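Local coordinates for Sso-CP2 metallo-carboxypetidase (Sulfolobus solfataricus, PDB 4MMO), which is a zinc-binding metallo-carboxypeptidase of the M20 family that probably cleaves residues from the C-terminal end of peptides, at residues Gly181-Glu186 against Leu308-Val313; Val188-Thr193 against Val300-Phe305; Leu196-Ala201 against Ser296-Pro301; Ile209-Ile214 against Ala332-Glu337. All coordinates share one frame; numbering follows the deposited sequence.

Contact 1: residues Gly181-Glu186 against Leu308-Val313; sequences GLLYVE and LDFRLV. With SO4 (sulfate ion), chain D.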
# COMPACT_ATOMS: atom_id res chain seq x y z
N GLY A 181 -17.49 -2.29 18.97
CA GLY A 181 -16.55 -3.39 19.06
C GLY A 181 -15.50 -3.28 17.98
O GLY A 181 -15.51 -2.32 17.20
N LEU A 182 -14.60 -4.25 17.91
CA LEU A 182 -13.50 -4.18 16.96
C LEU A 182 -12.94 -5.54 16.58
O LEU A 182 -12.86 -6.45 17.40
CB LEU A 182 -12.38 -3.31 17.54
CG LEU A 182 -11.21 -2.98 16.60
CD1 LEU A 182 -11.69 -2.31 15.33
CD2 LEU A 182 -10.23 -2.09 17.33
N LEU A 183 -12.56 -5.66 15.31
CA LEU A 183 -11.87 -6.84 14.80
C LEU A 183 -10.83 -6.39 13.76
O LEU A 183 -11.20 -5.94 12.68
CB LEU A 183 -12.87 -7.80 14.15
CG LEU A 183 -12.26 -9.05 13.49
CD1 LEU A 183 -11.65 -9.96 14.54
CD2 LEU A 183 -13.29 -9.80 12.67
N TYR A 184 -9.55 -6.50 14.11
CA TYR A 184 -8.47 -6.26 13.15
C TYR A 184 -8.17 -7.55 12.41
O TYR A 184 -8.09 -8.62 13.01
CB TYR A 184 -7.19 -5.80 13.84
CG TYR A 184 -7.21 -4.39 14.39
CD1 TYR A 184 -7.44 -3.30 13.55
CD2 TYR A 184 -6.97 -4.15 15.73
CE1 TYR A 184 -7.45 -2.01 14.05
CE2 TYR A 184 -6.97 -2.86 16.24
CZ TYR A 184 -7.21 -1.80 15.39
OH TYR A 184 -7.22 -0.52 15.90
N VAL A 185 -7.98 -7.45 11.10
CA VAL A 185 -7.65 -8.60 10.28
C VAL A 185 -6.61 -8.23 9.24
O VAL A 185 -6.66 -7.15 8.66
CB VAL A 185 -8.90 -9.17 9.58
CG1 VAL A 185 -8.52 -10.23 8.55
CG2 VAL A 185 -9.85 -9.75 10.61
N GLU A 186 -5.67 -9.14 9.02
CA GLU A 186 -4.71 -9.00 7.93
C GLU A 186 -4.82 -10.18 6.98
O GLU A 186 -4.79 -11.33 7.41
CB GLU A 186 -3.28 -8.92 8.47
CG GLU A 186 -2.24 -8.91 7.36
CD GLU A 186 -0.90 -8.39 7.81
OE1 GLU A 186 -0.48 -8.72 8.94
OE2 GLU A 186 -0.27 -7.64 7.04
N LEU A 308 -7.64 -4.97 7.49
CA LEU A 308 -9.03 -4.58 7.65
C LEU A 308 -9.37 -4.40 9.12
O LEU A 308 -8.89 -5.16 9.97
CB LEU A 308 -9.96 -5.65 7.07
CG LEU A 308 -9.65 -6.15 5.66
CD1 LEU A 308 -10.48 -7.40 5.36
CD2 LEU A 308 -9.93 -5.07 4.63
N ASP A 309 -10.17 -3.39 9.42
CA ASP A 309 -10.76 -3.25 10.74
C ASP A 309 -12.27 -3.20 10.60
O ASP A 309 -12.80 -2.50 9.73
CB ASP A 309 -10.21 -2.00 11.46
CG ASP A 309 -10.77 -0.71 10.89
OD1 ASP A 309 -10.37 -0.32 9.78
OD2 ASP A 309 -11.61 -0.07 11.57
N PHE A 310 -12.96 -3.98 11.43
CA PHE A 310 -14.42 -3.99 11.47
C PHE A 310 -14.86 -3.33 12.77
O PHE A 310 -14.51 -3.81 13.85
CB PHE A 310 -14.96 -5.42 11.47
CG PHE A 310 -14.69 -6.20 10.20
CD1 PHE A 310 -13.48 -6.84 10.01
CD2 PHE A 310 -15.67 -6.31 9.23
CE1 PHE A 310 -13.24 -7.57 8.85
CE2 PHE A 310 -15.43 -7.04 8.07
CZ PHE A 310 -14.22 -7.67 7.89
N ARG A 311 -15.62 -2.25 12.68
CA ARG A 311 -16.22 -1.65 13.87
C ARG A 311 -17.58 -2.29 14.07
O ARG A 311 -18.37 -2.38 13.13
CB ARG A 311 -16.37 -0.14 13.72
CG ARG A 311 -15.08 0.59 13.44
CD ARG A 311 -14.20 0.66 14.67
NE ARG A 311 -12.92 1.28 14.35
CZ ARG A 311 -12.10 1.82 15.25
NH1 ARG A 311 -12.41 1.82 16.54
NH2 ARG A 311 -10.96 2.36 14.85
N LEU A 312 -17.86 -2.72 15.29
CA LEU A 312 -19.05 -3.51 15.58
C LEU A 312 -20.00 -2.80 16.53
O LEU A 312 -19.60 -1.92 17.29
CB LEU A 312 -18.63 -4.85 16.19
CG LEU A 312 -17.63 -5.64 15.34
CD1 LEU A 312 -17.12 -6.85 16.10
CD2 LEU A 312 -18.28 -6.06 14.02
N VAL A 313 -21.27 -3.19 16.47
CA VAL A 313 -22.31 -2.63 17.33
C VAL A 313 -23.08 -3.79 17.96
O VAL A 313 -23.03 -4.91 17.45
CB VAL A 313 -23.27 -1.71 16.54
CG1 VAL A 313 -22.50 -0.56 15.91
CG2 VAL A 313 -24.01 -2.50 15.47
S SO4 D . -10.00 3.73 19.00
O1 SO4 D . -8.98 3.59 17.96
O2 SO4 D . -9.43 3.38 20.31
O3 SO4 D . -10.48 5.11 18.87
O4 SO4 D . -11.11 2.83 18.74

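Contact 2: residues Val188-Thr193 against Val300-Phe305; sequences VLDYGT and VPHRAF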
# COMPACT_ATOMS: atom_id res chain seq x y z
N VAL A 188 -3.15 -12.05 3.66
CA VAL A 188 -1.89 -12.16 2.95
C VAL A 188 -1.96 -13.22 1.87
O VAL A 188 -2.45 -14.33 2.10
CB VAL A 188 -0.72 -12.49 3.91
CG1 VAL A 188 0.60 -12.51 3.15
CG2 VAL A 188 -0.66 -11.48 5.05
N LEU A 189 -1.47 -12.87 0.68
CA LEU A 189 -1.29 -13.82 -0.40
C LEU A 189 0.19 -13.86 -0.74
O LEU A 189 0.85 -12.83 -0.80
CB LEU A 189 -2.08 -13.40 -1.64
CG LEU A 189 -3.60 -13.32 -1.51
CD1 LEU A 189 -4.20 -12.87 -2.84
CD2 LEU A 189 -4.18 -14.65 -1.08
N ASP A 190 0.71 -15.07 -0.94
CA ASP A 190 2.10 -15.24 -1.35
C ASP A 190 2.14 -16.38 -2.36
O ASP A 190 1.95 -17.54 -2.00
CB ASP A 190 2.99 -15.54 -0.15
CG ASP A 190 4.44 -15.23 -0.41
OD1 ASP A 190 4.89 -15.42 -1.56
OD2 ASP A 190 5.14 -14.79 0.52
N TYR A 191 2.38 -16.04 -3.63
CA TYR A 191 2.24 -17.00 -4.73
C TYR A 191 3.56 -17.57 -5.22
O TYR A 191 3.58 -18.52 -6.00
CB TYR A 191 1.51 -16.34 -5.90
CG TYR A 191 0.02 -16.17 -5.74
CD1 TYR A 191 -0.64 -16.62 -4.60
CD2 TYR A 191 -0.73 -15.55 -6.73
CE1 TYR A 191 -2.01 -16.46 -4.46
CE2 TYR A 191 -2.10 -15.39 -6.60
CZ TYR A 191 -2.74 -15.85 -5.46
OH TYR A 191 -4.10 -15.69 -5.33
N GLY A 192 4.67 -16.97 -4.79
CA GLY A 192 5.98 -17.44 -5.22
C GLY A 192 7.08 -16.89 -4.35
O GLY A 192 6.82 -16.19 -3.37
N THR A 193 8.32 -17.21 -4.71
CA THR A 193 9.48 -16.82 -3.91
C THR A 193 10.00 -15.44 -4.28
O THR A 193 10.64 -14.78 -3.47
CB THR A 193 10.62 -17.84 -4.08
OG1 THR A 193 10.93 -18.00 -5.47
CG2 THR A 193 10.24 -19.18 -3.49
N VAL A 300 5.27 -8.90 -12.06
CA VAL A 300 4.19 -9.57 -11.35
C VAL A 300 4.66 -9.78 -9.92
O VAL A 300 5.59 -10.56 -9.69
CB VAL A 300 3.84 -10.95 -11.96
CG1 VAL A 300 2.63 -11.54 -11.25
CG2 VAL A 300 3.59 -10.83 -13.45
N PRO A 301 4.05 -9.08 -8.95
CA PRO A 301 4.53 -9.29 -7.58
C PRO A 301 4.13 -10.67 -7.09
O PRO A 301 3.17 -11.24 -7.60
CB PRO A 301 3.81 -8.20 -6.77
CG PRO A 301 3.27 -7.24 -7.80
CD PRO A 301 2.96 -8.09 -8.98
N HIS A 302 4.87 -11.22 -6.12
CA HIS A 302 4.56 -12.56 -5.63
C HIS A 302 3.74 -12.49 -4.35
O HIS A 302 3.15 -13.49 -3.92
CB HIS A 302 5.85 -13.37 -5.41
CG HIS A 302 6.69 -12.87 -4.27
ND1 HIS A 302 6.51 -13.30 -2.97
CD2 HIS A 302 7.72 -12.00 -4.24
CE1 HIS A 302 7.39 -12.71 -2.19
NE2 HIS A 302 8.14 -11.91 -2.93
N ARG A 303 3.68 -11.30 -3.75
CA ARG A 303 3.04 -11.12 -2.46
C ARG A 303 2.12 -9.89 -2.45
O ARG A 303 2.43 -8.87 -3.05
CB ARG A 303 4.12 -10.96 -1.39
CG ARG A 303 3.66 -11.19 0.04
CD ARG A 303 4.85 -11.26 0.98
NE ARG A 303 4.46 -11.23 2.38
CZ ARG A 303 4.23 -12.30 3.14
NH1 ARG A 303 4.35 -13.52 2.65
NH2 ARG A 303 3.87 -12.14 4.41
N ALA A 304 0.99 -10.03 -1.77
CA ALA A 304 0.06 -8.92 -1.56
C ALA A 304 -0.60 -9.09 -0.20
O ALA A 304 -0.98 -10.21 0.17
CB ALA A 304 -1.00 -8.90 -2.65
N PHE A 305 -0.74 -8.00 0.54
CA PHE A 305 -1.48 -8.06 1.80
C PHE A 305 -2.34 -6.82 2.04
O PHE A 305 -2.07 -5.74 1.51
CB PHE A 305 -0.53 -8.29 2.99
CG PHE A 305 0.49 -7.21 3.18
CD1 PHE A 305 1.69 -7.24 2.48
CD2 PHE A 305 0.27 -6.18 4.07
CE1 PHE A 305 2.63 -6.25 2.67
CE2 PHE A 305 1.21 -5.19 4.26
CZ PHE A 305 2.40 -5.23 3.56

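Contact 3: residues Leu196-Ala201 against Ser296-Pro301; sequences LHSSNA and SKTIVP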
# COMPACT_ATOMS: atom_id res chain seq x y z
N LEU A 196 8.31 -11.44 -10.54
CA LEU A 196 8.60 -11.86 -11.90
C LEU A 196 8.51 -10.67 -12.84
O LEU A 196 7.84 -9.69 -12.55
CB LEU A 196 7.60 -12.91 -12.37
CG LEU A 196 7.35 -14.07 -11.41
CD1 LEU A 196 6.35 -15.03 -12.01
CD2 LEU A 196 8.65 -14.78 -11.06
N HIS A 197 9.20 -10.78 -13.97
CA HIS A 197 9.03 -9.83 -15.06
C HIS A 197 7.58 -9.94 -15.54
O HIS A 197 7.10 -11.04 -15.81
CB HIS A 197 10.02 -10.15 -16.19
CG HIS A 197 10.09 -9.12 -17.27
ND1 HIS A 197 9.09 -8.20 -17.50
CD2 HIS A 197 11.05 -8.87 -18.19
CE1 HIS A 197 9.42 -7.43 -18.51
NE2 HIS A 197 10.61 -7.81 -18.96
N SER A 198 6.89 -8.80 -15.61
CA SER A 198 5.48 -8.78 -16.00
C SER A 198 5.22 -9.41 -17.37
O SER A 198 4.08 -9.74 -17.69
CB SER A 198 4.92 -7.35 -15.96
OG SER A 198 5.35 -6.60 -17.08
N SER A 199 6.27 -9.58 -18.16
CA SER A 199 6.15 -10.28 -19.44
C SER A 199 5.65 -11.71 -19.26
O SER A 199 5.14 -12.32 -20.20
CB SER A 199 7.49 -10.27 -20.18
OG SER A 199 8.48 -10.94 -19.43
N ASN A 200 5.78 -12.24 -18.05
CA ASN A 200 5.28 -13.58 -17.72
C ASN A 200 3.81 -13.59 -17.28
O ASN A 200 3.26 -14.66 -16.99
CB ASN A 200 6.13 -14.20 -16.61
CG ASN A 200 7.54 -14.48 -17.05
OD1 ASN A 200 7.81 -15.46 -17.74
ND2 ASN A 200 8.47 -13.61 -16.65
N ALA A 201 3.18 -12.42 -17.26
CA ALA A 201 1.82 -12.28 -16.71
C ALA A 201 0.80 -13.30 -17.25
O ALA A 201 -0.08 -13.74 -16.50
CB ALA A 201 1.31 -10.86 -16.93
N SER A 296 8.53 3.83 -13.52
CA SER A 296 7.89 2.56 -13.86
C SER A 296 8.83 1.37 -13.66
O SER A 296 9.93 1.34 -14.20
CB SER A 296 7.42 2.59 -15.32
N LYS A 297 8.36 0.40 -12.89
CA LYS A 297 9.00 -0.91 -12.80
C LYS A 297 7.93 -1.95 -13.09
O LYS A 297 6.88 -1.96 -12.45
CB LYS A 297 9.59 -1.12 -11.41
CG LYS A 297 9.99 -2.56 -11.12
CD LYS A 297 10.52 -2.71 -9.71
CE LYS A 297 11.35 -3.97 -9.56
NZ LYS A 297 11.87 -4.12 -8.18
N THR A 298 8.21 -2.83 -14.04
CA THR A 298 7.21 -3.77 -14.52
C THR A 298 7.44 -5.19 -13.98
O THR A 298 8.43 -5.84 -14.32
CB THR A 298 7.15 -3.77 -16.07
OG1 THR A 298 6.29 -4.82 -16.52
CG2 THR A 298 8.54 -3.94 -16.68
N ILE A 299 6.53 -5.64 -13.13
CA ILE A 299 6.64 -6.95 -12.51
C ILE A 299 5.28 -7.58 -12.21
O ILE A 299 4.27 -6.88 -12.11
CB ILE A 299 7.40 -6.88 -11.17
CG1 ILE A 299 6.81 -5.78 -10.28
CG2 ILE A 299 8.88 -6.63 -11.40
CD1 ILE A 299 7.11 -5.96 -8.81
N VAL A 300 5.27 -8.90 -12.06
CA VAL A 300 4.19 -9.57 -11.35
C VAL A 300 4.66 -9.78 -9.92
O VAL A 300 5.59 -10.56 -9.69
CB VAL A 300 3.84 -10.95 -11.96
CG1 VAL A 300 2.63 -11.54 -11.25
CG2 VAL A 300 3.59 -10.83 -13.45
N PRO A 301 4.05 -9.08 -8.95
CA PRO A 301 4.53 -9.29 -7.58
C PRO A 301 4.13 -10.67 -7.09
O PRO A 301 3.17 -11.24 -7.60
CB PRO A 301 3.81 -8.20 -6.77
CG PRO A 301 3.27 -7.24 -7.80
CD PRO A 301 2.96 -8.09 -8.98

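Contact 4: residues Ile209-Ile214 against Ala332-Glu337; sequences IDLAKI and AGFNGE. With SO4 (sulfate ion), chain G.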
# COMPACT_ATOMS: atom_id res chain seq x y z
N ILE A 209 -4.25 -8.31 -8.01
CA ILE A 209 -5.59 -8.32 -8.58
C ILE A 209 -6.49 -9.27 -7.81
O ILE A 209 -7.64 -8.95 -7.52
CB ILE A 209 -5.57 -8.67 -10.10
CG1 ILE A 209 -6.98 -8.62 -10.70
CG2 ILE A 209 -4.97 -10.03 -10.35
CD1 ILE A 209 -7.57 -7.24 -10.71
N ASP A 210 -5.96 -10.44 -7.46
CA ASP A 210 -6.74 -11.44 -6.74
C ASP A 210 -7.20 -10.89 -5.40
O ASP A 210 -8.37 -11.01 -5.04
CB ASP A 210 -5.94 -12.73 -6.53
CG ASP A 210 -5.83 -13.56 -7.79
OD1 ASP A 210 -6.48 -13.22 -8.80
OD2 ASP A 210 -5.09 -14.57 -7.78
N LEU A 211 -6.29 -10.27 -4.66
CA LEU A 211 -6.63 -9.71 -3.36
C LEU A 211 -7.56 -8.51 -3.50
O LEU A 211 -8.49 -8.34 -2.70
CB LEU A 211 -5.36 -9.32 -2.59
CG LEU A 211 -5.57 -8.92 -1.13
CD1 LEU A 211 -6.30 -10.01 -0.34
CD2 LEU A 211 -4.24 -8.59 -0.47
N ALA A 212 -7.32 -7.68 -4.51
CA ALA A 212 -8.21 -6.55 -4.79
C ALA A 212 -9.62 -7.06 -5.05
O ALA A 212 -10.60 -6.45 -4.61
CB ALA A 212 -7.71 -5.75 -5.99
N LYS A 213 -9.72 -8.18 -5.75
CA LYS A 213 -11.01 -8.76 -6.05
C LYS A 213 -11.67 -9.28 -4.78
O LYS A 213 -12.88 -9.13 -4.60
CB LYS A 213 -10.88 -9.88 -7.09
CG LYS A 213 -11.16 -9.41 -8.51
CD LYS A 213 -10.57 -10.34 -9.55
CE LYS A 213 -10.72 -9.77 -10.96
NZ LYS A 213 -12.14 -9.52 -11.32
N ILE A 214 -10.87 -9.88 -3.90
CA ILE A 214 -11.37 -10.42 -2.63
C ILE A 214 -12.00 -9.33 -1.77
O ILE A 214 -13.15 -9.45 -1.36
CB ILE A 214 -10.24 -11.11 -1.83
CG1 ILE A 214 -9.81 -12.42 -2.51
CG2 ILE A 214 -10.66 -11.37 -0.38
CD1 ILE A 214 -10.85 -13.53 -2.48
N ALA A 332 -15.21 -17.01 -1.69
CA ALA A 332 -14.60 -16.06 -2.62
C ALA A 332 -13.30 -16.62 -3.19
O ALA A 332 -12.62 -15.94 -3.96
CB ALA A 332 -14.35 -14.73 -1.92
N GLY A 333 -12.95 -17.84 -2.81
CA GLY A 333 -11.77 -18.50 -3.33
C GLY A 333 -10.48 -17.94 -2.77
O GLY A 333 -9.45 -17.94 -3.45
N PHE A 334 -10.54 -17.46 -1.53
CA PHE A 334 -9.35 -16.90 -0.89
C PHE A 334 -8.33 -18.01 -0.65
O PHE A 334 -8.65 -19.06 -0.10
CB PHE A 334 -9.72 -16.21 0.43
CG PHE A 334 -8.54 -15.63 1.16
CD1 PHE A 334 -7.90 -14.50 0.68
CD2 PHE A 334 -8.07 -16.22 2.32
CE1 PHE A 334 -6.81 -13.96 1.35
CE2 PHE A 334 -6.99 -15.69 3.00
CZ PHE A 334 -6.36 -14.56 2.51
N ASN A 335 -7.10 -17.76 -1.08
CA ASN A 335 -6.03 -18.75 -1.00
C ASN A 335 -4.80 -18.14 -0.36
O ASN A 335 -3.81 -17.84 -1.04
CB ASN A 335 -5.69 -19.27 -2.40
CG ASN A 335 -4.61 -20.33 -2.38
OD1 ASN A 335 -4.37 -20.97 -1.36
ND2 ASN A 335 -3.95 -20.52 -3.52
N GLY A 336 -4.86 -17.94 0.95
CA GLY A 336 -3.75 -17.34 1.67
C GLY A 336 -3.95 -17.36 3.17
O GLY A 336 -4.78 -18.09 3.69
N GLU A 337 -3.17 -16.53 3.85
CA GLU A 337 -3.16 -16.49 5.31
C GLU A 337 -4.17 -15.46 5.81
O GLU A 337 -4.39 -14.44 5.17
CB GLU A 337 -1.77 -16.13 5.81
CG GLU A 337 -1.28 -16.98 6.97
CD GLU A 337 -0.02 -16.43 7.61
OE1 GLU A 337 0.47 -15.37 7.16
OE2 GLU A 337 0.48 -17.06 8.57
S SO4 G . -14.72 -12.20 -12.34
O1 SO4 G . -13.51 -12.03 -11.54
O2 SO4 G . -15.86 -12.39 -11.44
O3 SO4 G . -14.94 -11.02 -13.17
O4 SO4 G . -14.58 -13.38 -13.20

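Contact 1: residues Gly181-Glu186 against Leu308-Val313
Two neighbouring strands of the antiparallel sheet in the M20 dimerisation region pair here at 165°, Gly-181 to Val-185 against Leu-308 to Leu-312. Six backbone hydrogen bonds join them, Leu-308 N to Val-185 O at 2.7 Å among them. On one face Leu-183 CD2 lies beside Phe-310 CD1 at 4.0 Å. Val-185 CG2 comes to the edge of the same ring. The other face is mixed, with Leu-182 and Tyr-184 beside Asp-309 and Arg-311. The Arg-311 chain bends at chi2 (-73°), which brings its guanidinium beside Leu-182, whose CD1 lies over one face, 3.9 Å from Arg-311 NE. Arg-311 NH1 donates at 2.7 Å to O4 of a sulfate, probably from the crystallisation liquor. Arg-311 NE and Asp-309 OD2 form a salt bridge, its hydrogen bond long and weak at 3.4 Å; Asn-283 holds Asp-309 OD1. Arg-311 NH2 is modelled as donating to Ser-198 OG of the second subunit, though that hydroxyl's position is doubtful. A leucine here would probably leave the sulfate and Asp-309 without this positive partner and remove a probable polar link between subunits. Strand 337-348 flanks Gly-181 to Glu-186, strand 283-290 bonds to Asp-309, and helix 318-331 packs on Leu-183 and Leu-312.

Contact 2: residues Val188-Thr193 against Val300-Phe305
Val-188 lays its CG1 over one face of the Arg-303 guanidinium, 3.5 Å from NH2. Its other methyl, CG2, lies beside Phe-305 CB at 3.8 Å. The Arg-303 chain is extended from CG to NE, with CG anti to the backbone N (chi1 -162°), and this carries the guanidinium across to Asp-190. There NH1 forms a salt bridge to Asp-190 OD2 at 2.6 Å. Asp-190 OD2 lies at the edge of the guanidinium, in its plane, while the carboxylate itself is turned 71° to it, and OD2 is met on its anti side. The other oxygen, Asp-190 OD1, accepts from His-302 ND1 at 3.0 Å. That bond lies in the imidazole plane but comes from above the carboxylate plane. One carboxylate thus grips two adjacent residues of the opposing segment, Val-300 to Phe-305, which should fix the rotation of the acid. Thr-193 O lies over one face of the imidazole. The backbones are also bonded to each other. Leu-189 and Ala-304 form a hydrogen-bonded pair, Leu-189 N to Ala-304 O being 2.8 Å long and nearly straight at 172°. Tyr-191 N then donates to His-302 O at 2.7 Å, beyond the last regular pair. Leu-189 and Ala-304 turn their side chains to the other face, where helix 207-218 covers them. The arrangement is that of an antiparallel strand pair nearing its end in the α/β dimerisation domain of M20 peptidases.

Contact 3: residues Leu196-Ala201 against Ser296-Pro301
The backbones meet in one antiparallel hydrogen-bonded pair, Leu-196 with Val-300, whose CA atoms lie 5.0 Å apart. Leu-196 N donates to Val-300 O at 3.0 Å and nearly straight (172°). The return bond, Val-300 N to Leu-196 O, is shorter at 2.7 Å but more bent (147°). Val-300 carries most of the side-chain packing. Its CG2 is anti to the carbonyl carbon, and this turns the methyl onto the 3-10 turn, 3.8 Å from Ser-198 CA and 4.2 Å from Ala-201 CB. On the same side, Leu-196 CB faces Val-300 CB. The turn is closed at His-197 O, which accepts from both Asn-200 N and Asn-200 ND2. Further out, His-197 CE1 touches Thr-298 CG2 at 4.0 Å. The Ser-198 and Thr-298 hydroxyls both lie within bonding distance of Arg-311 NH2 of the second subunit, and Ser-198 OG of Asp-309 OD2 there, but they are modelled too close together for exact positions to be trusted. Ile-299 N is bonded to Asp-285 of that subunit. The site is a very short strand pair, held by one hydrogen-bonded pair, at the far end of the dimerisation domain against the other subunit, in keeping with the dimer contacts for which this domain is named.

Contact 4: residues Ile209-Ile214 against Ala332-Glu337
A single methyl does much of the touching here: Ile-214 CD1 packs against both Ala-332 and Phe-334, and the two segments meet through apolar groups. It lies 3.7 Å from Ala-332 CB and 4.1 Å from Phe-334 CB. It also approaches Ala-332 O at 3.3 Å. Ile-214 has CG1 anti to the carbonyl carbon (chi1 -71°), and a second bend at chi2 (-68°) brings CD1 down to the 332-337 segment. One helical turn earlier, Leu-211 CD1 comes to the edge of the Phe-334 ring, 4.3 Å from CE1. Ile-214 CG1 lies near the plane of the same ring, so the aromatic group presents an edge to the helix. Gly-336 N lies over one of its faces. Phe-334 CG is anti to its backbone N, chi1 179°, which extends the ring along the helix from Ile-214 to Leu-211. The chain reaches this position through Gly-333, which has positive phi and ends helix 318-331 in a Schellman motif. Lys-213 points elsewhere. Its NZ donates to sulfate O1 at 2.9 Å and is also bonded to the carbonyl oxygens of Ser-216 and Val-219 of the second subunit. A methionine in place of Lys-213 would probably leave the sulfate without this charged mate and those two carbonyls without their shared donor. Helix 207-218 packs against the sheet through Leu-211, on Ala-304 and Ala-306 of strand 299-312. Phe-334, from the loop, packs on Leu-187 and Leu-189 of strand 178-190, and Leu-329 of helix 318-331 meets both Ile-214 and Phe-334.

Contacts 1 and 2 join the same two strands, 178-190 and 299-312, with centres 24 Å apart. Contact 1 is buried, contact 2 partly so. Both carry an acid-arginine salt bridge. In contact 1 it lies within one strand; in contact 2 it crosses between the strands. Contact 3 continues strand 299-312 onto the short strand 196-197 and shares Val-300 and Pro-301 with contact 2. Contact 4 differs in kind, being apolar packing of a helix on a loop. It is tied to contact 2 through Tyr-191 with Asp-210 and Val-188 with Glu-337. All four reach the second subunit. Contacts 1 and 3 lie apart within one chain, yet the Arg-311 region of one subunit faces the Ser-198 region of the other.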